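Local coordinates for designed Anbu Protein (Synthetic construct, PDB 5LOY) that assembles into a helical array and, as a proteasome-like member of the Ntn hydrolase clan, probably acts as a hydrolase, at residues G11-S16 / L191-Y196; L125-P130 / P142-G147; Q56-L61 / G87-E92; A15-T20 / L185-P190. All coordinates share one frame; numbering follows the deposited sequence.

How the contacts relate
After strand 2-8, strand 11-21 opens two long loops that close late in the chain: contact 4 by the loop 185-190, then contact 1 by strand 191-197. Contact 4 nests within contact 1 apart from the shared Ala15 and Ser16. Nested inside are two short closures in series: contact 3 joins helices 52-62 and 79-94, and later contact 2 brings 125-130 to 142-147. None of the loops cross. Contact 1 builds one sheet, contact 2 packs it against the other, and contact 3 lies in the helical layer outside that second sheet. Phe14 touches Leu125 between contacts 1 and 2, and Leu90 reaches Tyr129 and Pro130 between contacts 3 and 2.

Contact 1. Residues G11-S16 / L191-Y196; sequences GLVFAS and LDLLVY
Phe14 and Leu194 lie side by side on one face of an antiparallel strand pair, Phe14 CD2 resting 4.1 Å from Leu194 CD2. Two backbone bonds hold them, Phe14 N to Leu194 O and Leu194 N to Phe14 O, both 2.9 Å; Leu12 with Tyr196 and Ser16 with Asp192 are bonded the same way. Leu12 runs alongside Tyr196, its CD1 against the ring atom CD2 at 4.1 Å. Beyond Phe14 the face turns polar: a water links Ser16 OG to Asp192 OD2, while OD1 of that aspartate forms a salt bridge with Arg31. On the reverse face Leu193 CG stands anti to the backbone N (chi1 175°), and CD1 drops as a bump into the hollow walled by Val13 CG1 and Ala15 CB, 4.2 Å from each, with Phe14 O as its floor. At Gly11, CA comes 3.3 Å from Tyr196 O, and a CB would collide with that oxygen. Strands 2-8 and 205-209 flank the pair. Met33 and Val45 of the second sheet pack on the Phe14 face; on the other, Ala169 and Phe177 of helix 166-183 meet Val13 and Ala15, and Trp239 of the second subunit touches Leu193 and Val195.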
loop_
_atom_site.group_PDB
_atom_site.type_symbol
_atom_site.label_atom_id
_atom_site.label_comp_id
_atom_site.label_asym_id
_atom_site.label_seq_id
_atom_site.Cartn_x
_atom_site.Cartn_y
_atom_site.Cartn_z
ATOM N N GLY A 11 15.161 -20.882 7.139
ATOM C CA GLY A 11 13.833 -21.326 7.591
ATOM C C GLY A 11 12.631 -20.520 7.084
ATOM O O GLY A 11 12.630 -20.055 5.968
ATOM N N LEU A 12 11.579 -20.412 7.899
ATOM C CA LEU A 12 10.332 -19.731 7.525
ATOM C C LEU A 12 9.843 -18.832 8.655
ATOM O O LEU A 12 10.025 -19.141 9.840
ATOM C CB LEU A 12 9.225 -20.738 7.251
ATOM C CG LEU A 12 9.421 -21.803 6.176
ATOM C CD1 LEU A 12 8.463 -22.969 6.379
ATOM C CD2 LEU A 12 9.218 -21.209 4.790
ATOM N N VAL A 13 9.169 -17.756 8.279
ATOM C CA VAL A 13 8.524 -16.861 9.231
ATOM C C VAL A 13 7.077 -16.577 8.789
ATOM O O VAL A 13 6.835 -16.257 7.625
ATOM C CB VAL A 13 9.267 -15.526 9.286
ATOM C CG1 VAL A 13 8.546 -14.556 10.206
ATOM C CG2 VAL A 13 10.695 -15.730 9.742
ATOM N N PHE A 14 6.137 -16.696 9.706
ATOM C CA PHE A 14 4.727 -16.441 9.418
ATOM C C PHE A 14 4.161 -15.457 10.407
ATOM O O PHE A 14 4.431 -15.558 11.610
ATOM C CB PHE A 14 3.894 -17.715 9.551
ATOM C CG PHE A 14 4.358 -18.844 8.681
ATOM C CD1 PHE A 14 3.878 -18.976 7.407
ATOM C CD2 PHE A 14 5.230 -19.815 9.171
ATOM C CE1 PHE A 14 4.279 -20.034 6.609
ATOM C CE2 PHE A 14 5.621 -20.880 8.387
ATOM C CZ PHE A 14 5.146 -20.985 7.100
ATOM N N ALA A 15 3.330 -14.535 9.922
ATOM C CA ALA A 15 2.651 -13.606 10.817
ATOM C C ALA A 15 1.264 -13.282 10.326
ATOM O O ALA A 15 1.031 -13.189 9.120
ATOM C CB ALA A 15 3.465 -12.336 10.940
ATOM N N SER A 16 0.343 -13.080 11.249
ATOM C CA SER A 16 -1.026 -12.735 10.876
ATOM C C SER A 16 -1.685 -11.919 11.953
ATOM O O SER A 16 -1.373 -12.104 13.115
ATOM C CB SER A 16 -1.857 -14.007 10.643
ATOM O OG SER A 16 -1.890 -14.795 11.820
ATOM N N LEU A 191 -1.632 -9.978 17.053
ATOM C CA LEU A 191 -0.961 -10.755 16.003
ATOM C C LEU A 191 -0.509 -12.075 16.511
ATOM O O LEU A 191 -0.248 -12.229 17.686
ATOM C CB LEU A 191 0.345 -10.128 15.509
ATOM C CG LEU A 191 0.422 -8.624 15.339
ATOM C CD1 LEU A 191 1.759 -8.275 14.729
ATOM C CD2 LEU A 191 -0.727 -8.138 14.471
ATOM N N ASP A 192 -0.378 -13.014 15.580
ATOM C CA ASP A 192 0.294 -14.281 15.807
ATOM C C ASP A 192 1.595 -14.265 14.999
ATOM O O ASP A 192 1.636 -13.751 13.872
ATOM C CB ASP A 192 -0.616 -15.456 15.423
ATOM C CG ASP A 192 -1.797 -15.628 16.395
ATOM O OD1 ASP A 192 -1.580 -16.168 17.507
ATOM O OD2 ASP A 192 -2.938 -15.182 16.074
ATOM N N LEU A 193 2.656 -14.768 15.617
ATOM C CA LEU A 193 3.965 -14.830 15.009
ATOM C C LEU A 193 4.574 -16.220 15.211
ATOM O O LEU A 193 4.598 -16.729 16.344
ATOM C CB LEU A 193 4.877 -13.796 15.648
ATOM C CG LEU A 193 6.342 -13.849 15.174
ATOM C CD1 LEU A 193 6.451 -13.396 13.717
ATOM C CD2 LEU A 193 7.236 -12.992 16.063
ATOM N N LEU A 194 5.070 -16.826 14.126
ATOM C CA LEU A 194 5.715 -18.139 14.203
ATOM C C LEU A 194 6.998 -18.139 13.402
ATOM O O LEU A 194 7.013 -17.726 12.249
ATOM C CB LEU A 194 4.760 -19.204 13.697
ATOM C CG LEU A 194 5.150 -20.656 13.946
ATOM C CD1 LEU A 194 3.898 -21.531 13.904
ATOM C CD2 LEU A 194 6.182 -21.169 12.955
ATOM N N VAL A 195 8.070 -18.590 14.033
ATOM C CA VAL A 195 9.394 -18.637 13.418
ATOM C C VAL A 195 9.893 -20.066 13.437
ATOM O O VAL A 195 9.996 -20.667 14.497
ATOM C CB VAL A 195 10.412 -17.752 14.183
ATOM C CG1 VAL A 195 11.822 -17.931 13.611
ATOM C CG2 VAL A 195 10.008 -16.297 14.112
ATOM N N TYR A 196 10.190 -20.609 12.251
ATOM C CA TYR A 196 10.506 -22.043 12.073
ATOM C C TYR A 196 11.935 -22.200 11.580
ATOM O O TYR A 196 12.282 -21.634 10.544
ATOM C CB TYR A 196 9.518 -22.702 11.063
ATOM C CG TYR A 196 9.921 -24.122 10.714
ATOM C CD1 TYR A 196 9.663 -25.169 11.596
ATOM C CD2 TYR A 196 10.615 -24.407 9.560
ATOM C CE1 TYR A 196 10.066 -26.448 11.314
ATOM C CE2 TYR A 196 11.036 -25.697 9.270
ATOM C CZ TYR A 196 10.764 -26.713 10.152
ATOM O OH TYR A 196 11.175 -28.007 9.898
HETATM O O HOH W 1 -4.152 -14.557 13.685
#

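Contact 2. Residues L125-P130 / P142-G147; sequences LFLIYP and PFFQIG
The interior between the two stacked sheets of the proteasome-type sandwich is filled here by Phe144, which reaches from strand 143-147 to Leu125 and Leu127 of strand 124-128. No hydrogen bond links the segments: their axes approach to 7.7 Å at 31°, too far apart for hydrogen-bonded neighbours, and the strands belong to different sheets. Phe144 CG is anti to its own carbonyl carbon (chi1 -68°), which directs the ring toward strand 124-128. Leu127 CB sits over the centre of one ring face, 3.8 Å from the centroid and 12° off the normal, a CH-pi contact. Leu125 O comes to the ring edge, 3.8 Å from Phe144 CE2, and Leu125 CG lies 4.0 Å from Phe144 CD2, the two side chains sliding past each other in opposite directions. Further along, Leu127 CD1 is pressed against Ile146 CG2 at 3.4 Å, a tight fit. Exchanging Phe144 for an alanine would probably open a gap beneath Leu127 CB and rob Leu125 of its main neighbour on this strand. Ile135 also touches the Phe144 ring, and Ile113 backs Leu125 and Ile146. Phe143 is turned from strand 124-128, and its side chain touches Leu156 of helix 153-159. Sheet faces meshing through large apolar side chains, with helices on the outer sides, are typical of the alpha-beta-beta-alpha fold of Ntn hydrolases.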
loop_
_atom_site.group_PDB
_atom_site.type_symbol
_atom_site.label_atom_id
_atom_site.label_comp_id
_atom_site.label_asym_id
_atom_site.label_seq_id
_atom_site.Cartn_x
_atom_site.Cartn_y
_atom_site.Cartn_z
ATOM N N LEU A 125 6.917 -22.852 0.593
ATOM C CA LEU A 125 5.924 -21.828 0.856
ATOM C C LEU A 125 5.040 -21.608 -0.377
ATOM O O LEU A 125 5.567 -21.404 -1.486
ATOM C CB LEU A 125 6.635 -20.532 1.194
ATOM C CG LEU A 125 5.727 -19.353 1.549
ATOM C CD1 LEU A 125 4.977 -19.664 2.839
ATOM C CD2 LEU A 125 6.516 -18.057 1.691
ATOM N N PHE A 126 3.716 -21.625 -0.172
ATOM C CA PHE A 126 2.735 -21.512 -1.265
ATOM C C PHE A 126 1.687 -20.441 -1.021
ATOM O O PHE A 126 1.366 -20.137 0.131
ATOM C CB PHE A 126 1.991 -22.824 -1.446
ATOM C CG PHE A 126 2.851 -23.940 -1.935
ATOM C CD1 PHE A 126 3.636 -24.641 -1.056
ATOM C CD2 PHE A 126 2.885 -24.280 -3.270
ATOM C CE1 PHE A 126 4.436 -25.674 -1.510
ATOM C CE2 PHE A 126 3.701 -25.307 -3.732
ATOM C CZ PHE A 126 4.481 -25.996 -2.850
ATOM N N LEU A 127 1.148 -19.894 -2.113
ATOM C CA LEU A 127 -0.002 -18.978 -2.072
ATOM C C LEU A 127 -1.153 -19.635 -2.803
ATOM O O LEU A 127 -0.990 -20.047 -3.956
ATOM C CB LEU A 127 0.349 -17.667 -2.744
ATOM C CG LEU A 127 -0.756 -16.628 -2.958
ATOM C CD1 LEU A 127 -1.354 -16.172 -1.651
ATOM C CD2 LEU A 127 -0.203 -15.410 -3.682
ATOM N N ILE A 128 -2.300 -19.771 -2.138
ATOM C CA ILE A 128 -3.476 -20.356 -2.779
ATOM C C ILE A 128 -4.456 -19.255 -3.105
ATOM O O ILE A 128 -4.897 -18.507 -2.225
ATOM C CB ILE A 128 -4.162 -21.424 -1.914
ATOM C CG1 ILE A 128 -3.255 -22.626 -1.717
ATOM C CG2 ILE A 128 -5.403 -21.939 -2.588
ATOM C CD1 ILE A 128 -2.328 -22.492 -0.542
ATOM N N TYR A 129 -4.781 -19.148 -4.380
ATOM C CA TYR A 129 -5.641 -18.087 -4.852
ATOM C C TYR A 129 -7.116 -18.407 -4.636
ATOM O O TYR A 129 -7.477 -19.557 -4.434
ATOM C CB TYR A 129 -5.403 -17.878 -6.352
ATOM C CG TYR A 129 -4.049 -17.331 -6.751
ATOM C CD1 TYR A 129 -3.574 -16.111 -6.251
ATOM C CD2 TYR A 129 -3.287 -17.993 -7.693
ATOM C CE1 TYR A 129 -2.350 -15.605 -6.651
ATOM C CE2 TYR A 129 -2.075 -17.495 -8.113
ATOM C CZ TYR A 129 -1.609 -16.309 -7.590
ATOM O OH TYR A 129 -0.393 -15.853 -8.049
ATOM N N PRO A 130 -7.978 -17.395 -4.735
ATOM C CA PRO A 130 -9.420 -17.579 -4.644
ATOM C C PRO A 130 -9.976 -18.659 -5.519
ATOM O O PRO A 130 -10.894 -19.341 -5.111
ATOM C CB PRO A 130 -9.962 -16.225 -5.094
ATOM C CG PRO A 130 -8.945 -15.254 -4.603
ATOM C CD PRO A 130 -7.626 -15.958 -4.769
ATOM N N PRO A 142 10.583 -14.427 -2.549
ATOM C CA PRO A 142 10.685 -15.179 -1.300
ATOM C C PRO A 142 9.592 -14.917 -0.263
ATOM O O PRO A 142 9.614 -15.542 0.795
ATOM C CB PRO A 142 12.026 -14.706 -0.740
ATOM C CG PRO A 142 12.085 -13.273 -1.163
ATOM C CD PRO A 142 11.450 -13.236 -2.529
ATOM N N PHE A 143 8.639 -14.042 -0.540
ATOM C CA PHE A 143 7.533 -13.884 0.389
ATOM C C PHE A 143 6.184 -13.736 -0.315
ATOM O O PHE A 143 6.125 -13.363 -1.482
ATOM C CB PHE A 143 7.798 -12.696 1.329
ATOM C CG PHE A 143 7.732 -11.345 0.657
ATOM C CD1 PHE A 143 6.527 -10.665 0.550
ATOM C CD2 PHE A 143 8.888 -10.746 0.148
ATOM C CE1 PHE A 143 6.451 -9.415 -0.085
ATOM C CE2 PHE A 143 8.830 -9.514 -0.477
ATOM C CZ PHE A 143 7.606 -8.845 -0.601
ATOM N N PHE A 144 5.110 -14.006 0.437
ATOM C CA PHE A 144 3.738 -13.796 -0.009
ATOM C C PHE A 144 2.945 -13.048 1.046
ATOM O O PHE A 144 3.254 -13.101 2.233
ATOM C CB PHE A 144 3.031 -15.120 -0.254
ATOM C CG PHE A 144 3.557 -15.907 -1.433
ATOM C CD1 PHE A 144 3.728 -15.322 -2.682
ATOM C CD2 PHE A 144 3.784 -17.269 -1.304
ATOM C CE1 PHE A 144 4.181 -16.067 -3.756
ATOM C CE2 PHE A 144 4.216 -18.016 -2.370
ATOM C CZ PHE A 144 4.432 -17.408 -3.601
ATOM N N GLN A 145 1.892 -12.375 0.598
ATOM C CA GLN A 145 1.013 -11.608 1.486
ATOM C C GLN A 145 -0.410 -11.809 1.044
ATOM O O GLN A 145 -0.673 -11.878 -0.161
ATOM C CB GLN A 145 1.268 -10.103 1.343
ATOM C CG GLN A 145 2.705 -9.604 1.445
ATOM C CD GLN A 145 2.780 -8.137 1.059
ATOM O OE1 GLN A 145 2.793 -7.797 -0.118
ATOM N NE2 GLN A 145 2.805 -7.257 2.066
ATOM N N ILE A 146 -1.333 -11.831 1.994
ATOM C CA ILE A 146 -2.765 -11.855 1.674
ATOM C C ILE A 146 -3.489 -10.880 2.600
ATOM O O ILE A 146 -2.953 -10.527 3.664
ATOM C CB ILE A 146 -3.373 -13.263 1.811
ATOM C CG1 ILE A 146 -3.190 -13.822 3.215
ATOM C CG2 ILE A 146 -2.742 -14.227 0.808
ATOM C CD1 ILE A 146 -3.695 -15.241 3.372
ATOM N N GLY A 147 -4.693 -10.451 2.202
ATOM C CA GLY A 147 -5.467 -9.449 2.962
ATOM C C GLY A 147 -5.256 -8.065 2.405
ATOM O O GLY A 147 -5.195 -7.908 1.203
#

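Contact 3. Residues Q56-L61 / G87-E92; sequences QAVISL and GEALRE
Leu61, the residue with most surface buried here, lays its CD2 over the backbone of segment 87-92, 3.7 Å from Ala89 O and 4.0 Å from Ala89 CB. Its CG is anti to the backbone N (chi1 -155°), which carries the branched end across to the other helix. The same methyl also lies against the stem of Glu92, Leu61 CD2 being 4.0 Å from Glu92 CG, the two side chains crossing at about a right angle. One turn earlier, Val58 spreads its two methyls over Ala89 and Leu90: CG1 meets Ala89 CB at 4.1 Å, and CG2 comes 3.9 Å from Leu90 CA. Ala89 thus receives Leu61 and Val58 together. Its small side chain lets the backbones close in, with Val58 CA 5.7 Å from Ala89 CA and the helix axes 9.0 Å apart at 122°. Val93 touches both Val58 and Leu61, and Phe112 of strand 110-118 meets Val58 and Leu90, joining the helix pair to the sheet. No hydrogen bond or salt bridge crosses between the segments. Glu92 contributes its hydrocarbon stem while itself lying exposed, so the attachment of these outer helices rests here on apolar shape fit rather than on directional bonds.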
loop_
_atom_site.group_PDB
_atom_site.type_symbol
_atom_site.label_atom_id
_atom_site.label_comp_id
_atom_site.label_asym_id
_atom_site.label_seq_id
_atom_site.Cartn_x
_atom_site.Cartn_y
_atom_site.Cartn_z
ATOM N N GLN A 56 -13.596 -20.811 7.495
ATOM C CA GLN A 56 -13.925 -21.776 8.528
ATOM C C GLN A 56 -14.427 -23.079 7.920
ATOM O O GLN A 56 -14.188 -24.136 8.478
ATOM C CB GLN A 56 -14.993 -21.245 9.496
ATOM C CG GLN A 56 -14.489 -20.214 10.473
ATOM C CD GLN A 56 -15.503 -19.848 11.567
ATOM O OE1 GLN A 56 -16.712 -20.036 11.423
ATOM N NE2 GLN A 56 -14.996 -19.322 12.679
ATOM N N ALA A 57 -15.141 -23.000 6.797
ATOM C CA ALA A 57 -15.641 -24.197 6.138
ATOM C C ALA A 57 -14.511 -24.985 5.445
ATOM O O ALA A 57 -14.535 -26.212 5.417
ATOM C CB ALA A 57 -16.729 -23.851 5.158
ATOM N N VAL A 58 -13.512 -24.278 4.930
ATOM C CA VAL A 58 -12.330 -24.925 4.373
ATOM C C VAL A 58 -11.568 -25.668 5.457
ATOM O O VAL A 58 -11.300 -26.865 5.320
ATOM C CB VAL A 58 -11.414 -23.919 3.703
ATOM C CG1 VAL A 58 -10.078 -24.547 3.354
ATOM C CG2 VAL A 58 -12.079 -23.406 2.440
ATOM N N ILE A 59 -11.241 -24.968 6.541
ATOM C CA ILE A 59 -10.572 -25.594 7.668
ATOM C C ILE A 59 -11.341 -26.825 8.157
ATOM O O ILE A 59 -10.739 -27.845 8.448
ATOM C CB ILE A 59 -10.410 -24.636 8.836
ATOM C CG1 ILE A 59 -9.520 -23.450 8.465
ATOM C CG2 ILE A 59 -9.799 -25.336 10.027
ATOM C CD1 ILE A 59 -8.184 -23.857 7.897
ATOM N N SER A 60 -12.660 -26.739 8.237
ATOM C CA SER A 60 -13.463 -27.861 8.733
ATOM C C SER A 60 -13.341 -29.063 7.811
ATOM O O SER A 60 -13.323 -30.197 8.264
ATOM C CB SER A 60 -14.927 -27.474 8.840
ATOM O OG SER A 60 -15.719 -28.548 9.314
ATOM N N LEU A 61 -13.256 -28.804 6.516
ATOM C CA LEU A 61 -13.129 -29.860 5.516
ATOM C C LEU A 61 -11.755 -30.562 5.607
ATOM O O LEU A 61 -11.673 -31.757 5.457
ATOM C CB LEU A 61 -13.319 -29.242 4.133
ATOM C CG LEU A 61 -13.786 -30.081 2.975
ATOM C CD1 LEU A 61 -14.948 -30.961 3.363
ATOM C CD2 LEU A 61 -14.200 -29.152 1.848
ATOM N N GLY A 87 -6.498 -26.039 -1.943
ATOM C CA GLY A 87 -7.179 -25.552 -3.134
ATOM C C GLY A 87 -8.409 -26.341 -3.504
ATOM O O GLY A 87 -9.405 -25.760 -3.904
ATOM N N GLU A 88 -8.347 -27.660 -3.384
ATOM C CA GLU A 88 -9.509 -28.484 -3.696
ATOM C C GLU A 88 -10.629 -28.296 -2.670
ATOM O O GLU A 88 -11.799 -28.330 -3.011
ATOM C CB GLU A 88 -9.124 -29.949 -3.802
ATOM C CG GLU A 88 -8.609 -30.342 -5.187
ATOM C CD GLU A 88 -7.867 -31.696 -5.187
ATOM O OE1 GLU A 88 -7.008 -31.923 -6.085
ATOM O OE2 GLU A 88 -8.140 -32.537 -4.278
ATOM N N ALA A 89 -10.257 -28.103 -1.411
ATOM C CA ALA A 89 -11.224 -27.857 -0.350
ATOM C C ALA A 89 -11.942 -26.525 -0.582
ATOM O O ALA A 89 -13.153 -26.428 -0.433
ATOM C CB ALA A 89 -10.519 -27.864 1.002
ATOM N N LEU A 90 -11.170 -25.510 -0.941
ATOM C CA LEU A 90 -11.730 -24.238 -1.307
ATOM C C LEU A 90 -12.735 -24.361 -2.451
ATOM O O LEU A 90 -13.813 -23.787 -2.374
ATOM C CB LEU A 90 -10.608 -23.270 -1.666
ATOM C CG LEU A 90 -11.019 -21.858 -2.081
ATOM C CD1 LEU A 90 -11.905 -21.188 -1.040
ATOM C CD2 LEU A 90 -9.786 -20.996 -2.326
ATOM N N ARG A 91 -12.422 -25.110 -3.504
ATOM C CA ARG A 91 -13.384 -25.270 -4.597
ATOM C C ARG A 91 -14.635 -26.017 -4.196
ATOM O O ARG A 91 -15.722 -25.692 -4.673
ATOM C CB ARG A 91 -12.784 -26.018 -5.755
ATOM C CG ARG A 91 -11.863 -25.179 -6.589
ATOM C CD ARG A 91 -10.958 -26.107 -7.359
ATOM N NE ARG A 91 -9.998 -25.369 -8.161
ATOM C CZ ARG A 91 -8.897 -25.900 -8.674
ATOM N NH1 ARG A 91 -8.610 -27.183 -8.444
ATOM N NH2 ARG A 91 -8.076 -25.145 -9.402
ATOM N N GLU A 92 -14.475 -27.039 -3.361
ATOM C CA GLU A 92 -15.606 -27.796 -2.851
ATOM C C GLU A 92 -16.528 -26.860 -2.049
ATOM O O GLU A 92 -17.733 -26.892 -2.226
ATOM C CB GLU A 92 -15.134 -29.007 -2.019
ATOM C CG GLU A 92 -16.237 -29.963 -1.549
ATOM C CD GLU A 92 -15.723 -31.345 -1.075
ATOM O OE1 GLU A 92 -14.645 -31.792 -1.541
ATOM O OE2 GLU A 92 -16.410 -32.005 -0.237
#

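Contact 4. Residues A15-T20 / L185-P190; sequences ASDSRT and LSVGLP
Asp17 OD2 is gripped from several directions: Gly188 N donates to its anti lone pair at 3.1 Å, with an N-H...O angle of 161°, while Arg19 N approaches Asp17 OD2 from above the carboxylate plane at 3.2 Å. The second bond makes an Asx turn. The amino group of Thr1 also bonds OD2, and Tyr2 N bonds OD1; bonds at both oxygens probably limit rotation of the carboxylate. A shorter bond runs from Ser18 OG to Pro190 O, 2.7 Å, in the carbonyl plane and on a lone pair; Ser18 N adds a weak bond to Gly188 O. Pro190 follows a cis peptide bond. In the Ntn fold the N-terminal residue is the expected nucleophile; segment 15-20 holds Thr1 through Asp17 OD2 and through Arg19 O, which accepts from Thr1 OG1, and the loop from helix 166-183 to strand 191-197 joins this site because Gly188 N shares Asp17 OD2. Arg19 extends along the loop and bends at CG-CD (chi3 -75°). NH1 then reaches Leu185 O at 2.9 Å, within the guanidinium plane but above the carbonyl plane. One guanidinium face lies over Gly188 CA, where a CB would strike Arg19 NE. With an alanine in place of Arg19, Leu185 O would probably lose this donor and Gly188 its cover, and the loop could shift more easily. Waters also join the segments: one bridges Ser18 OG and Leu189 O, and another donates to Ser186 O at 2.6 Å and weakly to Arg19 O.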
loop_
_atom_site.group_PDB
_atom_site.type_symbol
_atom_site.label_atom_id
_atom_site.label_comp_id
_atom_site.label_asym_id
_atom_site.label_seq_id
_atom_site.Cartn_x
_atom_site.Cartn_y
_atom_site.Cartn_z
ATOM N N ALA A 15 3.330 -14.535 9.922
ATOM C CA ALA A 15 2.651 -13.606 10.817
ATOM C C ALA A 15 1.264 -13.282 10.326
ATOM O O ALA A 15 1.031 -13.189 9.120
ATOM C CB ALA A 15 3.465 -12.336 10.940
ATOM N N SER A 16 0.343 -13.080 11.249
ATOM C CA SER A 16 -1.026 -12.735 10.876
ATOM C C SER A 16 -1.685 -11.919 11.953
ATOM O O SER A 16 -1.373 -12.104 13.115
ATOM C CB SER A 16 -1.857 -14.007 10.643
ATOM O OG SER A 16 -1.890 -14.795 11.820
ATOM N N ASP A 17 -2.610 -11.042 11.571
ATOM C CA ASP A 17 -3.381 -10.254 12.535
ATOM C C ASP A 17 -4.694 -10.980 12.854
ATOM O O ASP A 17 -4.858 -12.143 12.479
ATOM C CB ASP A 17 -3.672 -8.868 11.978
ATOM C CG ASP A 17 -4.889 -8.851 11.062
ATOM O OD1 ASP A 17 -5.011 -9.810 10.261
ATOM O OD2 ASP A 17 -5.729 -7.906 11.167
ATOM N N SER A 18 -5.627 -10.316 13.540
ATOM C CA SER A 18 -6.881 -10.972 13.935
ATOM C C SER A 18 -8.159 -10.176 13.690
ATOM O O SER A 18 -9.234 -10.633 14.014
ATOM C CB SER A 18 -6.813 -11.388 15.409
ATOM O OG SER A 18 -6.504 -10.281 16.245
ATOM N N ARG A 19 -8.055 -9.000 13.108
ATOM C CA ARG A 19 -9.220 -8.171 12.935
ATOM C C ARG A 19 -9.986 -8.662 11.701
ATOM O O ARG A 19 -9.429 -8.818 10.625
ATOM C CB ARG A 19 -8.808 -6.723 12.814
ATOM C CG ARG A 19 -9.968 -5.758 12.823
ATOM C CD ARG A 19 -9.488 -4.322 12.979
ATOM N NE ARG A 19 -9.049 -3.982 14.328
ATOM C CZ ARG A 19 -8.595 -2.771 14.684
ATOM N NH1 ARG A 19 -8.484 -1.807 13.792
ATOM N NH2 ARG A 19 -8.240 -2.530 15.928
ATOM N N THR A 20 -11.258 -8.951 11.887
ATOM C CA THR A 20 -11.994 -9.735 10.934
ATOM C C THR A 20 -13.403 -9.190 10.731
ATOM O O THR A 20 -14.101 -8.919 11.685
ATOM C CB THR A 20 -12.126 -11.204 11.425
ATOM O OG1 THR A 20 -10.834 -11.729 11.758
ATOM C CG2 THR A 20 -12.729 -12.096 10.356
ATOM N N LEU A 185 -7.488 0.782 8.948
ATOM C CA LEU A 185 -8.165 0.316 10.156
ATOM C C LEU A 185 -8.770 -1.086 10.074
ATOM O O LEU A 185 -9.418 -1.524 11.031
ATOM C CB LEU A 185 -9.229 1.339 10.601
ATOM C CG LEU A 185 -8.625 2.651 11.142
ATOM C CD1 LEU A 185 -9.726 3.561 11.674
ATOM C CD2 LEU A 185 -7.605 2.392 12.241
ATOM N N SER A 186 -8.586 -1.788 8.965
ATOM C CA SER A 186 -9.156 -3.125 8.837
ATOM C C SER A 186 -8.150 -4.177 9.339
ATOM O O SER A 186 -8.492 -5.348 9.453
ATOM C CB SER A 186 -9.619 -3.418 7.394
ATOM O OG SER A 186 -8.504 -3.665 6.537
ATOM N N VAL A 187 -6.926 -3.756 9.650
ATOM C CA VAL A 187 -5.989 -4.653 10.321
ATOM C C VAL A 187 -5.656 -4.200 11.751
ATOM O O VAL A 187 -5.593 -3.006 12.033
ATOM C CB VAL A 187 -4.778 -5.069 9.432
ATOM C CG1 VAL A 187 -4.865 -4.502 8.031
ATOM C CG2 VAL A 187 -3.448 -4.795 10.080
ATOM N N GLY A 188 -5.492 -5.176 12.649
ATOM C CA GLY A 188 -5.414 -4.912 14.081
ATOM C C GLY A 188 -4.915 -6.053 14.955
ATOM O O GLY A 188 -5.035 -7.225 14.613
ATOM N N LEU A 189 -4.365 -5.679 16.107
ATOM C CA LEU A 189 -3.878 -6.616 17.119
ATOM C C LEU A 189 -5.037 -7.345 17.741
ATOM O O LEU A 189 -6.134 -6.820 17.777
ATOM C CB LEU A 189 -3.154 -5.849 18.223
ATOM C CG LEU A 189 -1.846 -5.130 17.852
ATOM C CD1 LEU A 189 -1.212 -4.473 19.065
ATOM C CD2 LEU A 189 -0.865 -6.097 17.260
ATOM N N PRO A 190 -4.799 -8.551 18.281
ATOM C CA PRO A 190 -3.510 -9.249 18.422
ATOM C C PRO A 190 -2.974 -9.904 17.171
ATOM O O PRO A 190 -3.785 -10.341 16.347
ATOM C CB PRO A 190 -3.807 -10.315 19.476
ATOM C CG PRO A 190 -5.298 -10.480 19.473
ATOM C CD PRO A 190 -5.831 -9.120 19.168
HETATM O O HOH W 2 -8.761 -8.336 16.695
HETATM O O HOH W 3 -10.897 -6.266 9.090
HETATM O O HOH W 4 -6.925 -3.978 17.752
#